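Local coordinates for SaTIE-TED (Staphylococcus aureus, PDB 6FX6), which is of unknown function but, as the thioester domain of an LPXTG-anchored surface protein, probably attaches covalently to a target through an internal thioester, at residues 12-16 against 94-98; 102-106 against 119-125; 188-194 against 235-239. All coordinates share one frame; numbering follows the deposited sequence.

Interaction 1: 12-16 against 94-98. With ZN (zinc ion), chain B.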
loop_
_atom_site.group_PDB
_atom_site.type_symbol
_atom_site.label_atom_id
_atom_site.label_comp_id
_atom_site.label_asym_id
_atom_site.label_seq_id
_atom_site.Cartn_x
_atom_site.Cartn_y
_atom_site.Cartn_z
ATOM N N TRP A 12 -10.150 -19.971 -5.329
ATOM C CA TRP A 12 -11.058 -20.220 -4.214
ATOM C C TRP A 12 -10.293 -20.727 -3.002
ATOM O O TRP A 12 -9.428 -21.598 -3.120
ATOM C CB TRP A 12 -12.148 -21.220 -4.613
ATOM C CG TRP A 12 -13.081 -20.665 -5.645
ATOM C CD1 TRP A 12 -13.155 -21.015 -6.961
ATOM C CD2 TRP A 12 -14.060 -19.639 -5.448
ATOM N NE1 TRP A 12 -14.124 -20.277 -7.594
ATOM C CE2 TRP A 12 -14.695 -19.425 -6.686
ATOM C CE3 TRP A 12 -14.464 -18.883 -4.338
ATOM C CZ2 TRP A 12 -15.720 -18.486 -6.850
ATOM C CZ3 TRP A 12 -15.482 -17.944 -4.502
ATOM C CH2 TRP A 12 -16.095 -17.754 -5.749
ATOM N N ILE A 13 -10.620 -20.163 -1.843
ATOM C CA ILE A 13 -10.105 -20.612 -0.563
ATOM C C ILE A 13 -11.277 -21.295 0.135
ATOM O O ILE A 13 -12.224 -20.636 0.560
ATOM C CB ILE A 13 -9.591 -19.417 0.266
ATOM C CG1 ILE A 13 -8.444 -18.711 -0.479
ATOM C CG2 ILE A 13 -9.149 -19.871 1.659
ATOM C CD1 ILE A 13 -8.157 -17.305 -0.001
ATOM N N ASP A 14 -11.224 -22.618 0.223
ATOM C CA ASP A 14 -12.301 -23.406 0.808
ATOM C C ASP A 14 -11.686 -24.512 1.657
ATOM O O ASP A 14 -11.014 -25.404 1.133
ATOM C CB ASP A 14 -13.194 -23.993 -0.300
ATOM C CG ASP A 14 -14.429 -24.711 0.241
ATOM O OD1 ASP A 14 -14.773 -24.536 1.427
ATOM O OD2 ASP A 14 -15.069 -25.459 -0.531
ATOM N N LYS A 15 -11.913 -24.438 2.967
ATOM C CA LYS A 15 -11.430 -25.452 3.897
ATOM C C LYS A 15 -12.575 -26.065 4.709
ATOM O O LYS A 15 -12.346 -26.636 5.774
ATOM C CB LYS A 15 -10.341 -24.843 4.791
ATOM C CG LYS A 15 -9.101 -24.438 4.005
ATOM C CD LYS A 15 -8.046 -23.755 4.861
ATOM C CE LYS A 15 -6.944 -23.162 3.989
ATOM N NZ LYS A 15 -5.977 -22.342 4.767
ATOM N N GLY A 16 -13.800 -25.983 4.182
ATOM C CA GLY A 16 -14.994 -26.462 4.882
ATOM C C GLY A 16 -15.283 -25.734 6.185
ATOM O O GLY A 16 -15.945 -26.279 7.062
ATOM N N ASP A 94 -3.334 -17.612 2.603
ATOM C CA ASP A 94 -4.776 -17.400 2.472
ATOM C C ASP A 94 -5.336 -16.620 3.662
ATOM O O ASP A 94 -6.187 -15.760 3.494
ATOM C CB ASP A 94 -5.501 -18.749 2.363
ATOM C CG ASP A 94 -5.194 -19.495 1.059
ATOM O OD1 ASP A 94 -4.685 -18.880 0.088
ATOM O OD2 ASP A 94 -5.478 -20.711 1.008
ATOM N N GLU A 95 -4.833 -16.912 4.855
ATOM C CA GLU A 95 -5.249 -16.215 6.066
ATOM C C GLU A 95 -4.896 -14.717 6.026
ATOM O O GLU A 95 -5.720 -13.892 6.408
ATOM C CB GLU A 95 -4.655 -16.887 7.319
ATOM C CG GLU A 95 -5.262 -18.250 7.666
ATOM C CD GLU A 95 -4.734 -19.419 6.833
ATOM O OE1 GLU A 95 -3.828 -19.222 5.988
ATOM O OE2 GLU A 95 -5.233 -20.551 7.020
ATOM N N GLN A 96 -3.695 -14.366 5.555
ATOM C CA GLN A 96 -3.314 -12.945 5.398
ATOM C C GLN A 96 -4.179 -12.221 4.382
ATOM O O GLN A 96 -4.606 -11.095 4.635
ATOM C CB GLN A 96 -1.843 -12.750 4.982
ATOM C CG GLN A 96 -0.873 -12.385 6.091
ATOM C CD GLN A 96 -1.280 -11.192 6.937
ATOM O OE1 GLN A 96 -1.532 -11.334 8.127
ATOM N NE2 GLN A 96 -1.315 -10.017 6.337
ATOM N N TYR A 97 -4.394 -12.845 3.224
ATOM C CA TYR A 97 -5.287 -12.278 2.211
ATOM C C TYR A 97 -6.670 -11.999 2.789
ATOM O O TYR A 97 -7.226 -10.925 2.577
ATOM C CB TYR A 97 -5.432 -13.182 0.982
ATOM C CG TYR A 97 -6.365 -12.577 -0.033
ATOM C CD1 TYR A 97 -5.900 -11.695 -1.006
ATOM C CD2 TYR A 97 -7.730 -12.838 0.016
ATOM C CE1 TYR A 97 -6.771 -11.115 -1.920
ATOM C CE2 TYR A 97 -8.606 -12.261 -0.883
ATOM C CZ TYR A 97 -8.130 -11.402 -1.850
ATOM O OH TYR A 97 -9.021 -10.850 -2.740
ATOM N N ILE A 98 -7.222 -12.984 3.490
ATOM C CA ILE A 98 -8.548 -12.858 4.104
ATOM C C ILE A 98 -8.556 -11.733 5.133
ATOM O O ILE A 98 -9.472 -10.906 5.141
ATOM C CB ILE A 98 -9.012 -14.188 4.745
ATOM C CG1 ILE A 98 -9.365 -15.186 3.649
ATOM C CG2 ILE A 98 -10.230 -13.981 5.640
ATOM C CD1 ILE A 98 -9.582 -16.604 4.135
HETATM ZN ZN ZN B . -14.501 -25.687 -2.430
HETATM O O HOH W 1 -14.739 -23.839 -3.485
#

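Interaction 2: 102-106 against 119-125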
loop_
_atom_site.group_PDB
_atom_site.type_symbol
_atom_site.label_atom_id
_atom_site.label_comp_id
_atom_site.label_asym_id
_atom_site.label_seq_id
_atom_site.Cartn_x
_atom_site.Cartn_y
_atom_site.Cartn_z
HETATM N N MSE A 102 -10.720 -8.445 5.024
HETATM C CA MSE A 102 -11.592 -8.150 6.164
HETATM C C MSE A 102 -11.348 -6.785 6.761
HETATM O O MSE A 102 -12.296 -6.127 7.204
HETATM C CB MSE A 102 -11.465 -9.213 7.260
HETATM C CG MSE A 102 -12.393 -10.391 6.982
HETATM SE SE MSE A 102 -11.885 -11.884 8.156
HETATM C CE MSE A 102 -12.511 -11.136 9.870
ATOM N N LEU A 103 -10.087 -6.348 6.786
ATOM C CA LEU A 103 -9.735 -5.014 7.284
ATOM C C LEU A 103 -10.189 -3.905 6.332
ATOM O O LEU A 103 -10.679 -2.866 6.781
ATOM C CB LEU A 103 -8.224 -4.905 7.539
ATOM C CG LEU A 103 -7.724 -3.598 8.182
ATOM C CD1 LEU A 103 -8.529 -3.228 9.419
ATOM C CD2 LEU A 103 -6.246 -3.719 8.522
ATOM N N ILE A 104 -10.006 -4.130 5.029
ATOM C CA ILE A 104 -10.559 -3.259 3.987
ATOM C C ILE A 104 -12.063 -3.117 4.178
ATOM O O ILE A 104 -12.592 -2.007 4.147
ATOM C CB ILE A 104 -10.228 -3.788 2.564
ATOM C CG1 ILE A 104 -8.758 -3.506 2.237
ATOM C CG2 ILE A 104 -11.127 -3.161 1.495
ATOM C CD1 ILE A 104 -8.206 -4.321 1.084
ATOM N N TRP A 105 -12.742 -4.241 4.389
ATOM C CA TRP A 105 -14.189 -4.234 4.598
ATOM C C TRP A 105 -14.642 -3.543 5.885
ATOM O O TRP A 105 -15.746 -3.010 5.913
ATOM C CB TRP A 105 -14.763 -5.655 4.560
ATOM C CG TRP A 105 -14.956 -6.244 3.198
ATOM C CD1 TRP A 105 -14.813 -5.626 1.985
ATOM C CD2 TRP A 105 -15.386 -7.573 2.919
ATOM N NE1 TRP A 105 -15.101 -6.502 0.970
ATOM C CE2 TRP A 105 -15.462 -7.704 1.515
ATOM C CE3 TRP A 105 -15.716 -8.672 3.721
ATOM C CZ2 TRP A 105 -15.842 -8.895 0.892
ATOM C CZ3 TRP A 105 -16.090 -9.857 3.103
ATOM C CH2 TRP A 105 -16.148 -9.960 1.699
ATOM N N GLU A 106 -13.820 -3.550 6.937
ATOM C CA GLU A 106 -14.129 -2.774 8.153
ATOM C C GLU A 106 -14.267 -1.282 7.869
ATOM O O GLU A 106 -15.117 -0.623 8.460
ATOM C CB GLU A 106 -13.081 -2.980 9.255
ATOM C CG GLU A 106 -13.164 -4.335 9.942
ATOM C CD GLU A 106 -12.743 -4.321 11.406
ATOM O OE1 GLU A 106 -13.147 -3.391 12.138
ATOM O OE2 GLU A 106 -12.027 -5.259 11.833
ATOM N N LEU A 119 -8.033 -17.854 11.877
ATOM C CA LEU A 119 -7.528 -16.649 11.197
ATOM C C LEU A 119 -6.439 -15.902 11.947
ATOM O O LEU A 119 -5.603 -15.261 11.312
ATOM C CB LEU A 119 -8.644 -15.635 10.909
ATOM C CG LEU A 119 -9.074 -15.570 9.456
ATOM C CD1 LEU A 119 -9.694 -16.884 9.073
ATOM C CD2 LEU A 119 -10.059 -14.439 9.253
ATOM N N ASN A 120 -6.484 -15.943 13.280
ATOM C CA ASN A 120 -5.610 -15.126 14.114
ATOM C C ASN A 120 -5.822 -13.655 13.724
ATOM O O ASN A 120 -4.863 -12.918 13.486
ATOM C CB ASN A 120 -4.146 -15.583 13.941
ATOM C CG ASN A 120 -3.246 -15.149 15.082
ATOM O OD1 ASN A 120 -3.650 -15.137 16.245
ATOM N ND2 ASN A 120 -2.007 -14.807 14.752
ATOM N N TYR A 121 -7.093 -13.248 13.654
ATOM C CA TYR A 121 -7.475 -11.984 13.009
ATOM C C TYR A 121 -6.962 -10.755 13.735
ATOM O O TYR A 121 -6.415 -9.850 13.103
ATOM C CB TYR A 121 -8.997 -11.858 12.843
ATOM C CG TYR A 121 -9.423 -10.577 12.129
ATOM C CD1 TYR A 121 -9.027 -10.326 10.813
ATOM C CD2 TYR A 121 -10.204 -9.609 12.775
ATOM C CE1 TYR A 121 -9.395 -9.152 10.160
ATOM C CE2 TYR A 121 -10.589 -8.436 12.129
ATOM C CZ TYR A 121 -10.182 -8.206 10.824
ATOM O OH TYR A 121 -10.555 -7.045 10.169
ATOM N N GLU A 122 -7.151 -10.713 15.046
ATOM C CA GLU A 122 -6.782 -9.531 15.820
ATOM C C GLU A 122 -5.281 -9.251 15.747
ATOM O O GLU A 122 -4.884 -8.095 15.617
ATOM C CB GLU A 122 -7.257 -9.652 17.273
ATOM C CG GLU A 122 -8.775 -9.651 17.433
ATOM C CD GLU A 122 -9.443 -8.405 16.859
ATOM O OE1 GLU A 122 -9.005 -7.281 17.192
ATOM O OE2 GLU A 122 -10.404 -8.550 16.069
ATOM N N ALA A 123 -4.465 -10.306 15.795
ATOM C CA ALA A 123 -3.007 -10.179 15.666
ATOM C C ALA A 123 -2.574 -9.795 14.244
ATOM O O ALA A 123 -1.648 -8.998 14.072
ATOM C CB ALA A 123 -2.318 -11.464 16.099
ATOM N N ARG A 124 -3.236 -10.361 13.235
ATOM C CA ARG A 124 -2.970 -9.998 11.837
ATOM C C ARG A 124 -3.335 -8.538 11.555
ATOM O O ARG A 124 -2.543 -7.802 10.962
ATOM C CB ARG A 124 -3.704 -10.932 10.862
ATOM C CG ARG A 124 -3.048 -12.300 10.712
ATOM C CD ARG A 124 -3.638 -13.097 9.553
ATOM N NE ARG A 124 -2.635 -13.960 8.919
ATOM C CZ ARG A 124 -2.265 -15.170 9.340
ATOM N NH1 ARG A 124 -2.806 -15.725 10.414
ATOM N NH2 ARG A 124 -1.334 -15.839 8.666
ATOM N N LYS A 125 -4.527 -8.138 11.991
ATOM C CA LYS A 125 -5.003 -6.756 11.860
ATOM C C LYS A 125 -4.066 -5.751 12.530
ATOM O O LYS A 125 -3.731 -4.726 11.930
ATOM C CB LYS A 125 -6.398 -6.632 12.478
ATOM C CG LYS A 125 -7.030 -5.247 12.418
ATOM C CD LYS A 125 -8.327 -5.227 13.206
ATOM C CE LYS A 125 -8.982 -3.858 13.154
ATOM N NZ LYS A 125 -10.296 -3.854 13.850
#

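Interaction 3: 188-194 against 235-239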
loop_
_atom_site.group_PDB
_atom_site.type_symbol
_atom_site.label_atom_id
_atom_site.label_comp_id
_atom_site.label_asym_id
_atom_site.label_seq_id
_atom_site.Cartn_x
_atom_site.Cartn_y
_atom_site.Cartn_z
ATOM N N ALA A 188 28.091 14.579 -3.964
ATOM C CA ALA A 188 27.622 15.241 -5.178
ATOM C C ALA A 188 28.805 15.797 -5.947
ATOM O O ALA A 188 29.739 16.328 -5.345
ATOM C CB ALA A 188 26.658 16.359 -4.829
ATOM N N ASP A 189 28.753 15.684 -7.275
ATOM C CA ASP A 189 29.830 16.166 -8.156
ATOM C C ASP A 189 29.344 17.362 -8.994
ATOM O O ASP A 189 28.217 17.823 -8.815
ATOM C CB ASP A 189 30.407 15.011 -9.009
ATOM C CG ASP A 189 29.363 14.310 -9.864
ATOM O OD1 ASP A 189 28.712 14.978 -10.694
ATOM O OD2 ASP A 189 29.206 13.077 -9.719
ATOM N N LYS A 190 30.195 17.871 -9.887
ATOM C CA LYS A 190 29.878 19.054 -10.706
ATOM C C LYS A 190 28.685 18.893 -11.648
ATOM O O LYS A 190 28.085 19.898 -12.035
ATOM C CB LYS A 190 31.098 19.501 -11.518
ATOM C CG LYS A 190 32.226 20.071 -10.676
ATOM C CD LYS A 190 33.364 20.562 -11.548
ATOM C CE LYS A 190 34.609 20.845 -10.729
ATOM N NZ LYS A 190 35.739 21.229 -11.616
ATOM N N ASN A 191 28.350 17.656 -12.026
ATOM C CA ASN A 191 27.155 17.393 -12.838
ATOM C C ASN A 191 25.853 17.525 -12.059
ATOM O O ASN A 191 24.791 17.611 -12.669
ATOM C CB ASN A 191 27.206 15.999 -13.474
ATOM C CG ASN A 191 28.262 15.877 -14.553
ATOM O OD1 ASN A 191 28.914 16.852 -14.934
ATOM N ND2 ASN A 191 28.426 14.665 -15.063
ATOM N N ALA A 192 25.924 17.504 -10.728
ATOM C CA ALA A 192 24.746 17.707 -9.894
ATOM C C ALA A 192 24.150 19.084 -10.145
ATOM O O ALA A 192 24.891 20.063 -10.255
ATOM C CB ALA A 192 25.096 17.565 -8.423
ATOM N N PRO A 193 22.810 19.171 -10.233
ATOM C CA PRO A 193 22.196 20.492 -10.337
ATOM C C PRO A 193 22.382 21.270 -9.027
ATOM O O PRO A 193 22.733 20.676 -7.999
ATOM C CB PRO A 193 20.727 20.173 -10.609
ATOM C CG PRO A 193 20.509 18.852 -9.963
ATOM C CD PRO A 193 21.802 18.104 -10.078
ATOM N N ASP A 194 22.179 22.583 -9.069
ATOM C CA ASP A 194 22.471 23.435 -7.912
ATOM C C ASP A 194 21.599 23.069 -6.707
ATOM O O ASP A 194 22.081 23.045 -5.573
ATOM C CB ASP A 194 22.328 24.920 -8.272
ATOM C CG ASP A 194 23.401 25.399 -9.252
ATOM O OD1 ASP A 194 24.561 24.941 -9.158
ATOM O OD2 ASP A 194 23.083 26.249 -10.113
ATOM N N LEU A 235 19.790 19.075 -1.472
ATOM C CA LEU A 235 21.167 19.537 -1.316
ATOM C C LEU A 235 21.380 20.818 -2.105
ATOM O O LEU A 235 20.989 20.892 -3.264
ATOM C CB LEU A 235 22.141 18.492 -1.832
ATOM C CG LEU A 235 22.058 17.084 -1.242
ATOM C CD1 LEU A 235 22.915 16.127 -2.058
ATOM C CD2 LEU A 235 22.482 17.074 0.216
ATOM N N GLN A 236 21.994 21.816 -1.474
ATOM C CA GLN A 236 22.424 23.030 -2.159
ATOM C C GLN A 236 23.892 22.811 -2.523
ATOM O O GLN A 236 24.773 22.909 -1.665
ATOM C CB GLN A 236 22.246 24.256 -1.263
ATOM C CG GLN A 236 20.801 24.543 -0.871
ATOM C CD GLN A 236 20.658 25.685 0.132
ATOM O OE1 GLN A 236 21.552 25.943 0.945
ATOM N NE2 GLN A 236 19.517 26.368 0.086
ATOM N N VAL A 237 24.145 22.495 -3.792
ATOM C CA VAL A 237 25.462 22.025 -4.225
ATOM C C VAL A 237 26.355 23.237 -4.483
ATOM O O VAL A 237 26.067 24.037 -5.369
ATOM C CB VAL A 237 25.375 21.129 -5.482
ATOM C CG1 VAL A 237 26.729 20.500 -5.790
ATOM C CG2 VAL A 237 24.321 20.039 -5.287
ATOM N N ILE A 238 27.425 23.358 -3.696
ATOM C CA ILE A 238 28.346 24.498 -3.761
ATOM C C ILE A 238 29.479 24.160 -4.726
ATOM O O ILE A 238 30.243 23.229 -4.482
ATOM C CB ILE A 238 28.913 24.848 -2.365
ATOM C CG1 ILE A 238 27.775 25.293 -1.437
ATOM C CG2 ILE A 238 29.974 25.947 -2.464
ATOM C CD1 ILE A 238 28.141 25.297 0.031
ATOM N N LYS A 239 29.584 24.935 -5.806
ATOM C CA LYS A 239 30.514 24.648 -6.905
ATOM C C LYS A 239 31.922 25.157 -6.618
ATOM O O LYS A 239 32.886 24.397 -6.710
ATOM C CB LYS A 239 30.007 25.266 -8.215
ATOM C CG LYS A 239 28.616 24.813 -8.641
ATOM C CD LYS A 239 28.609 23.379 -9.145
ATOM C CE LYS A 239 27.194 22.838 -9.248
ATOM N NZ LYS A 239 27.188 21.402 -9.633
#

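Interaction 1: 12-16 against 94-98
Ile-13 and Lys-15 meet the first turn of helix 94-107 in a small, partly buried strand-end-to-helix contact, apolar on its inner side and ionic at its rim. Ile-13 slides past Asp-94 in the opposite direction, its CG1 lying 3.7 Å from CG of the carboxylate. Its two branches then divide the work. CD1 comes obliquely to the Tyr-97 ring, 4.5 Å from CD2, and CG2 touches Ile-98 CD1 at 4.1 Å. Backbone hydrogen bonds to Trp-35 hold Ile-13 in the antiparallel sheet, so this is where the end of strand 5-13 packs against the helical part of the thioester domain. The hydroxyl of Tyr-97 is occupied elsewhere, by Ala-45 O and Phe-38 N. Further out, the extended chain of Lys-15 crosses Glu-95 at about a right angle and makes a salt bridge, NZ to OE2 3.0 Å. Glu-95 reaches it by bending at chi2 (79°), while Asp-94 OD2 stays 4.1 Å from the same NZ, a looser charge pairing. Between the two contact residues, Asp-14 turns away from the helix. Its OD2 binds zinc at 2.0 Å, and its OD1 accepts from Gly-16 N in an Asx turn.

Interaction 2: 102-106 against 119-125
Glu-106 OE2 takes two donors from helix 121-134, Tyr-121 OH at 2.9 Å and Lys-125 NZ at 3.0 Å. The tyrosine hydroxyl uses the anti lone pair of OE2, and OE2 lies near the plane of the ring, at its edge. The lysine comes in on the syn side, 35° out of the carboxylate plane, and adds a weak bond to OE1, so the carboxylate is gripped on two sides and its rotation is restrained. Lys-125 would probably favour the ionised form of Glu-106, partly offset by Glu-122 nearby.

Met-102, present as selenomethionine, lies over one face of the tyrosine ring. Its chain bends at chi3 (71°), and this sets CE over the ring centre, 3.6 Å from the Tyr-121 centroid, in a CH-pi contact. SE follows obliquely as a Met-aromatic contact, and Met-102 CB lies 3.6 Å from Tyr-121 CE1. SE also meets Leu-119 CD2 tip to tip. Leu-103 joins them: its CD1 rests 3.8 Å from CE of the fully extended Lys-125, so that the aliphatic part of the lysine is packed while its amine serves the glutamate.

Around these groups, Ile-115 of strand 111-115 touches both Met-102 and Tyr-121, Tyr-112 of the same strand touches Glu-106, and Ile-81 of helix 72-87 lies against Leu-103. At the start of helix 121-134, Arg-124 NH1 donates to Leu-119 O, and its NH2 makes a salt bridge with Asp-91.

The short helix segments stand 11.7 Å apart at closest approach and cross at -78°. This is a steep crossing of helices 94-107 and 121-134 in the helical part of the thioester domain, spanned by long side chains.

Interaction 3: 188-194 against 235-239
Lys-239 reaches from just past the end of strand 231-238 into the turn formed by 189-192, and its chain can be followed atom by atom. Beyond CB, CG stands anti to the carbonyl carbon (chi1 -57°), 4.1 Å from Asp-194 OD1; the bend at chi2 (-72°) then turns CD and the rest of the chain toward the turn. CE comes closer, 3.4 Å from Asp-194 OD1, with the two side chains crossing at about a right angle. At the tip, NZ donates to Ala-192 O over 2.7 Å, in the carbonyl plane, and to Lys-190 O over 3.0 Å, here from 52° above the plane of the Lys-190 carbonyl. One amine thus ties together two carbonyls of the turn.

The turn is a type I beta turn from Asp-189 to Ala-192, and it carries an Asx turn as well: Asp-189 OD1 accepts from Asn-191 N. It links strand 183-188 of the three-stranded sheet to strand 195-201, the antiparallel neighbour of 231-238 in the mixed four-stranded sheet. Just ahead of strand 195-201, Asp-194 O accepts from Val-237 N at 2.8 Å, in line with the Leu-235 to Ala-196 pairing.

Val-237 also points to the turn. Its CG2 packs against Pro-193 O and lies 4.1 Å from Ala-192 CB, while its CG1 lies 4.3 Å from Ala-188 CB. Ala-192 and Leu-235 both reach Val-175 of strand 175-180, so the apolar layer continues from one sheet to the other.

Overall arrangement
From the N terminus, the chain leaves strand 5-13 and segment 12-16 and, 78 residues beyond Gly-16, interaction 1 brings the start of helix 94-107 back against it. The same helix then carries interaction 2, which closes a far shorter loop, through strand 111-115, against helix 121-134. Neither encloses the other: they follow in series, yet touch where Ile-98 meets Leu-119 and Glu-95 meets Arg-124, so strand end and two helices form one continuous cluster. Interaction 3 comes last and closes its own loop of strands in the C-terminal part. Its centre lies about 53 Å from the centre of interaction 1 and about 48 Å from that of interaction 2, on the opposite side of the chain's centre, and it joins two sheets there.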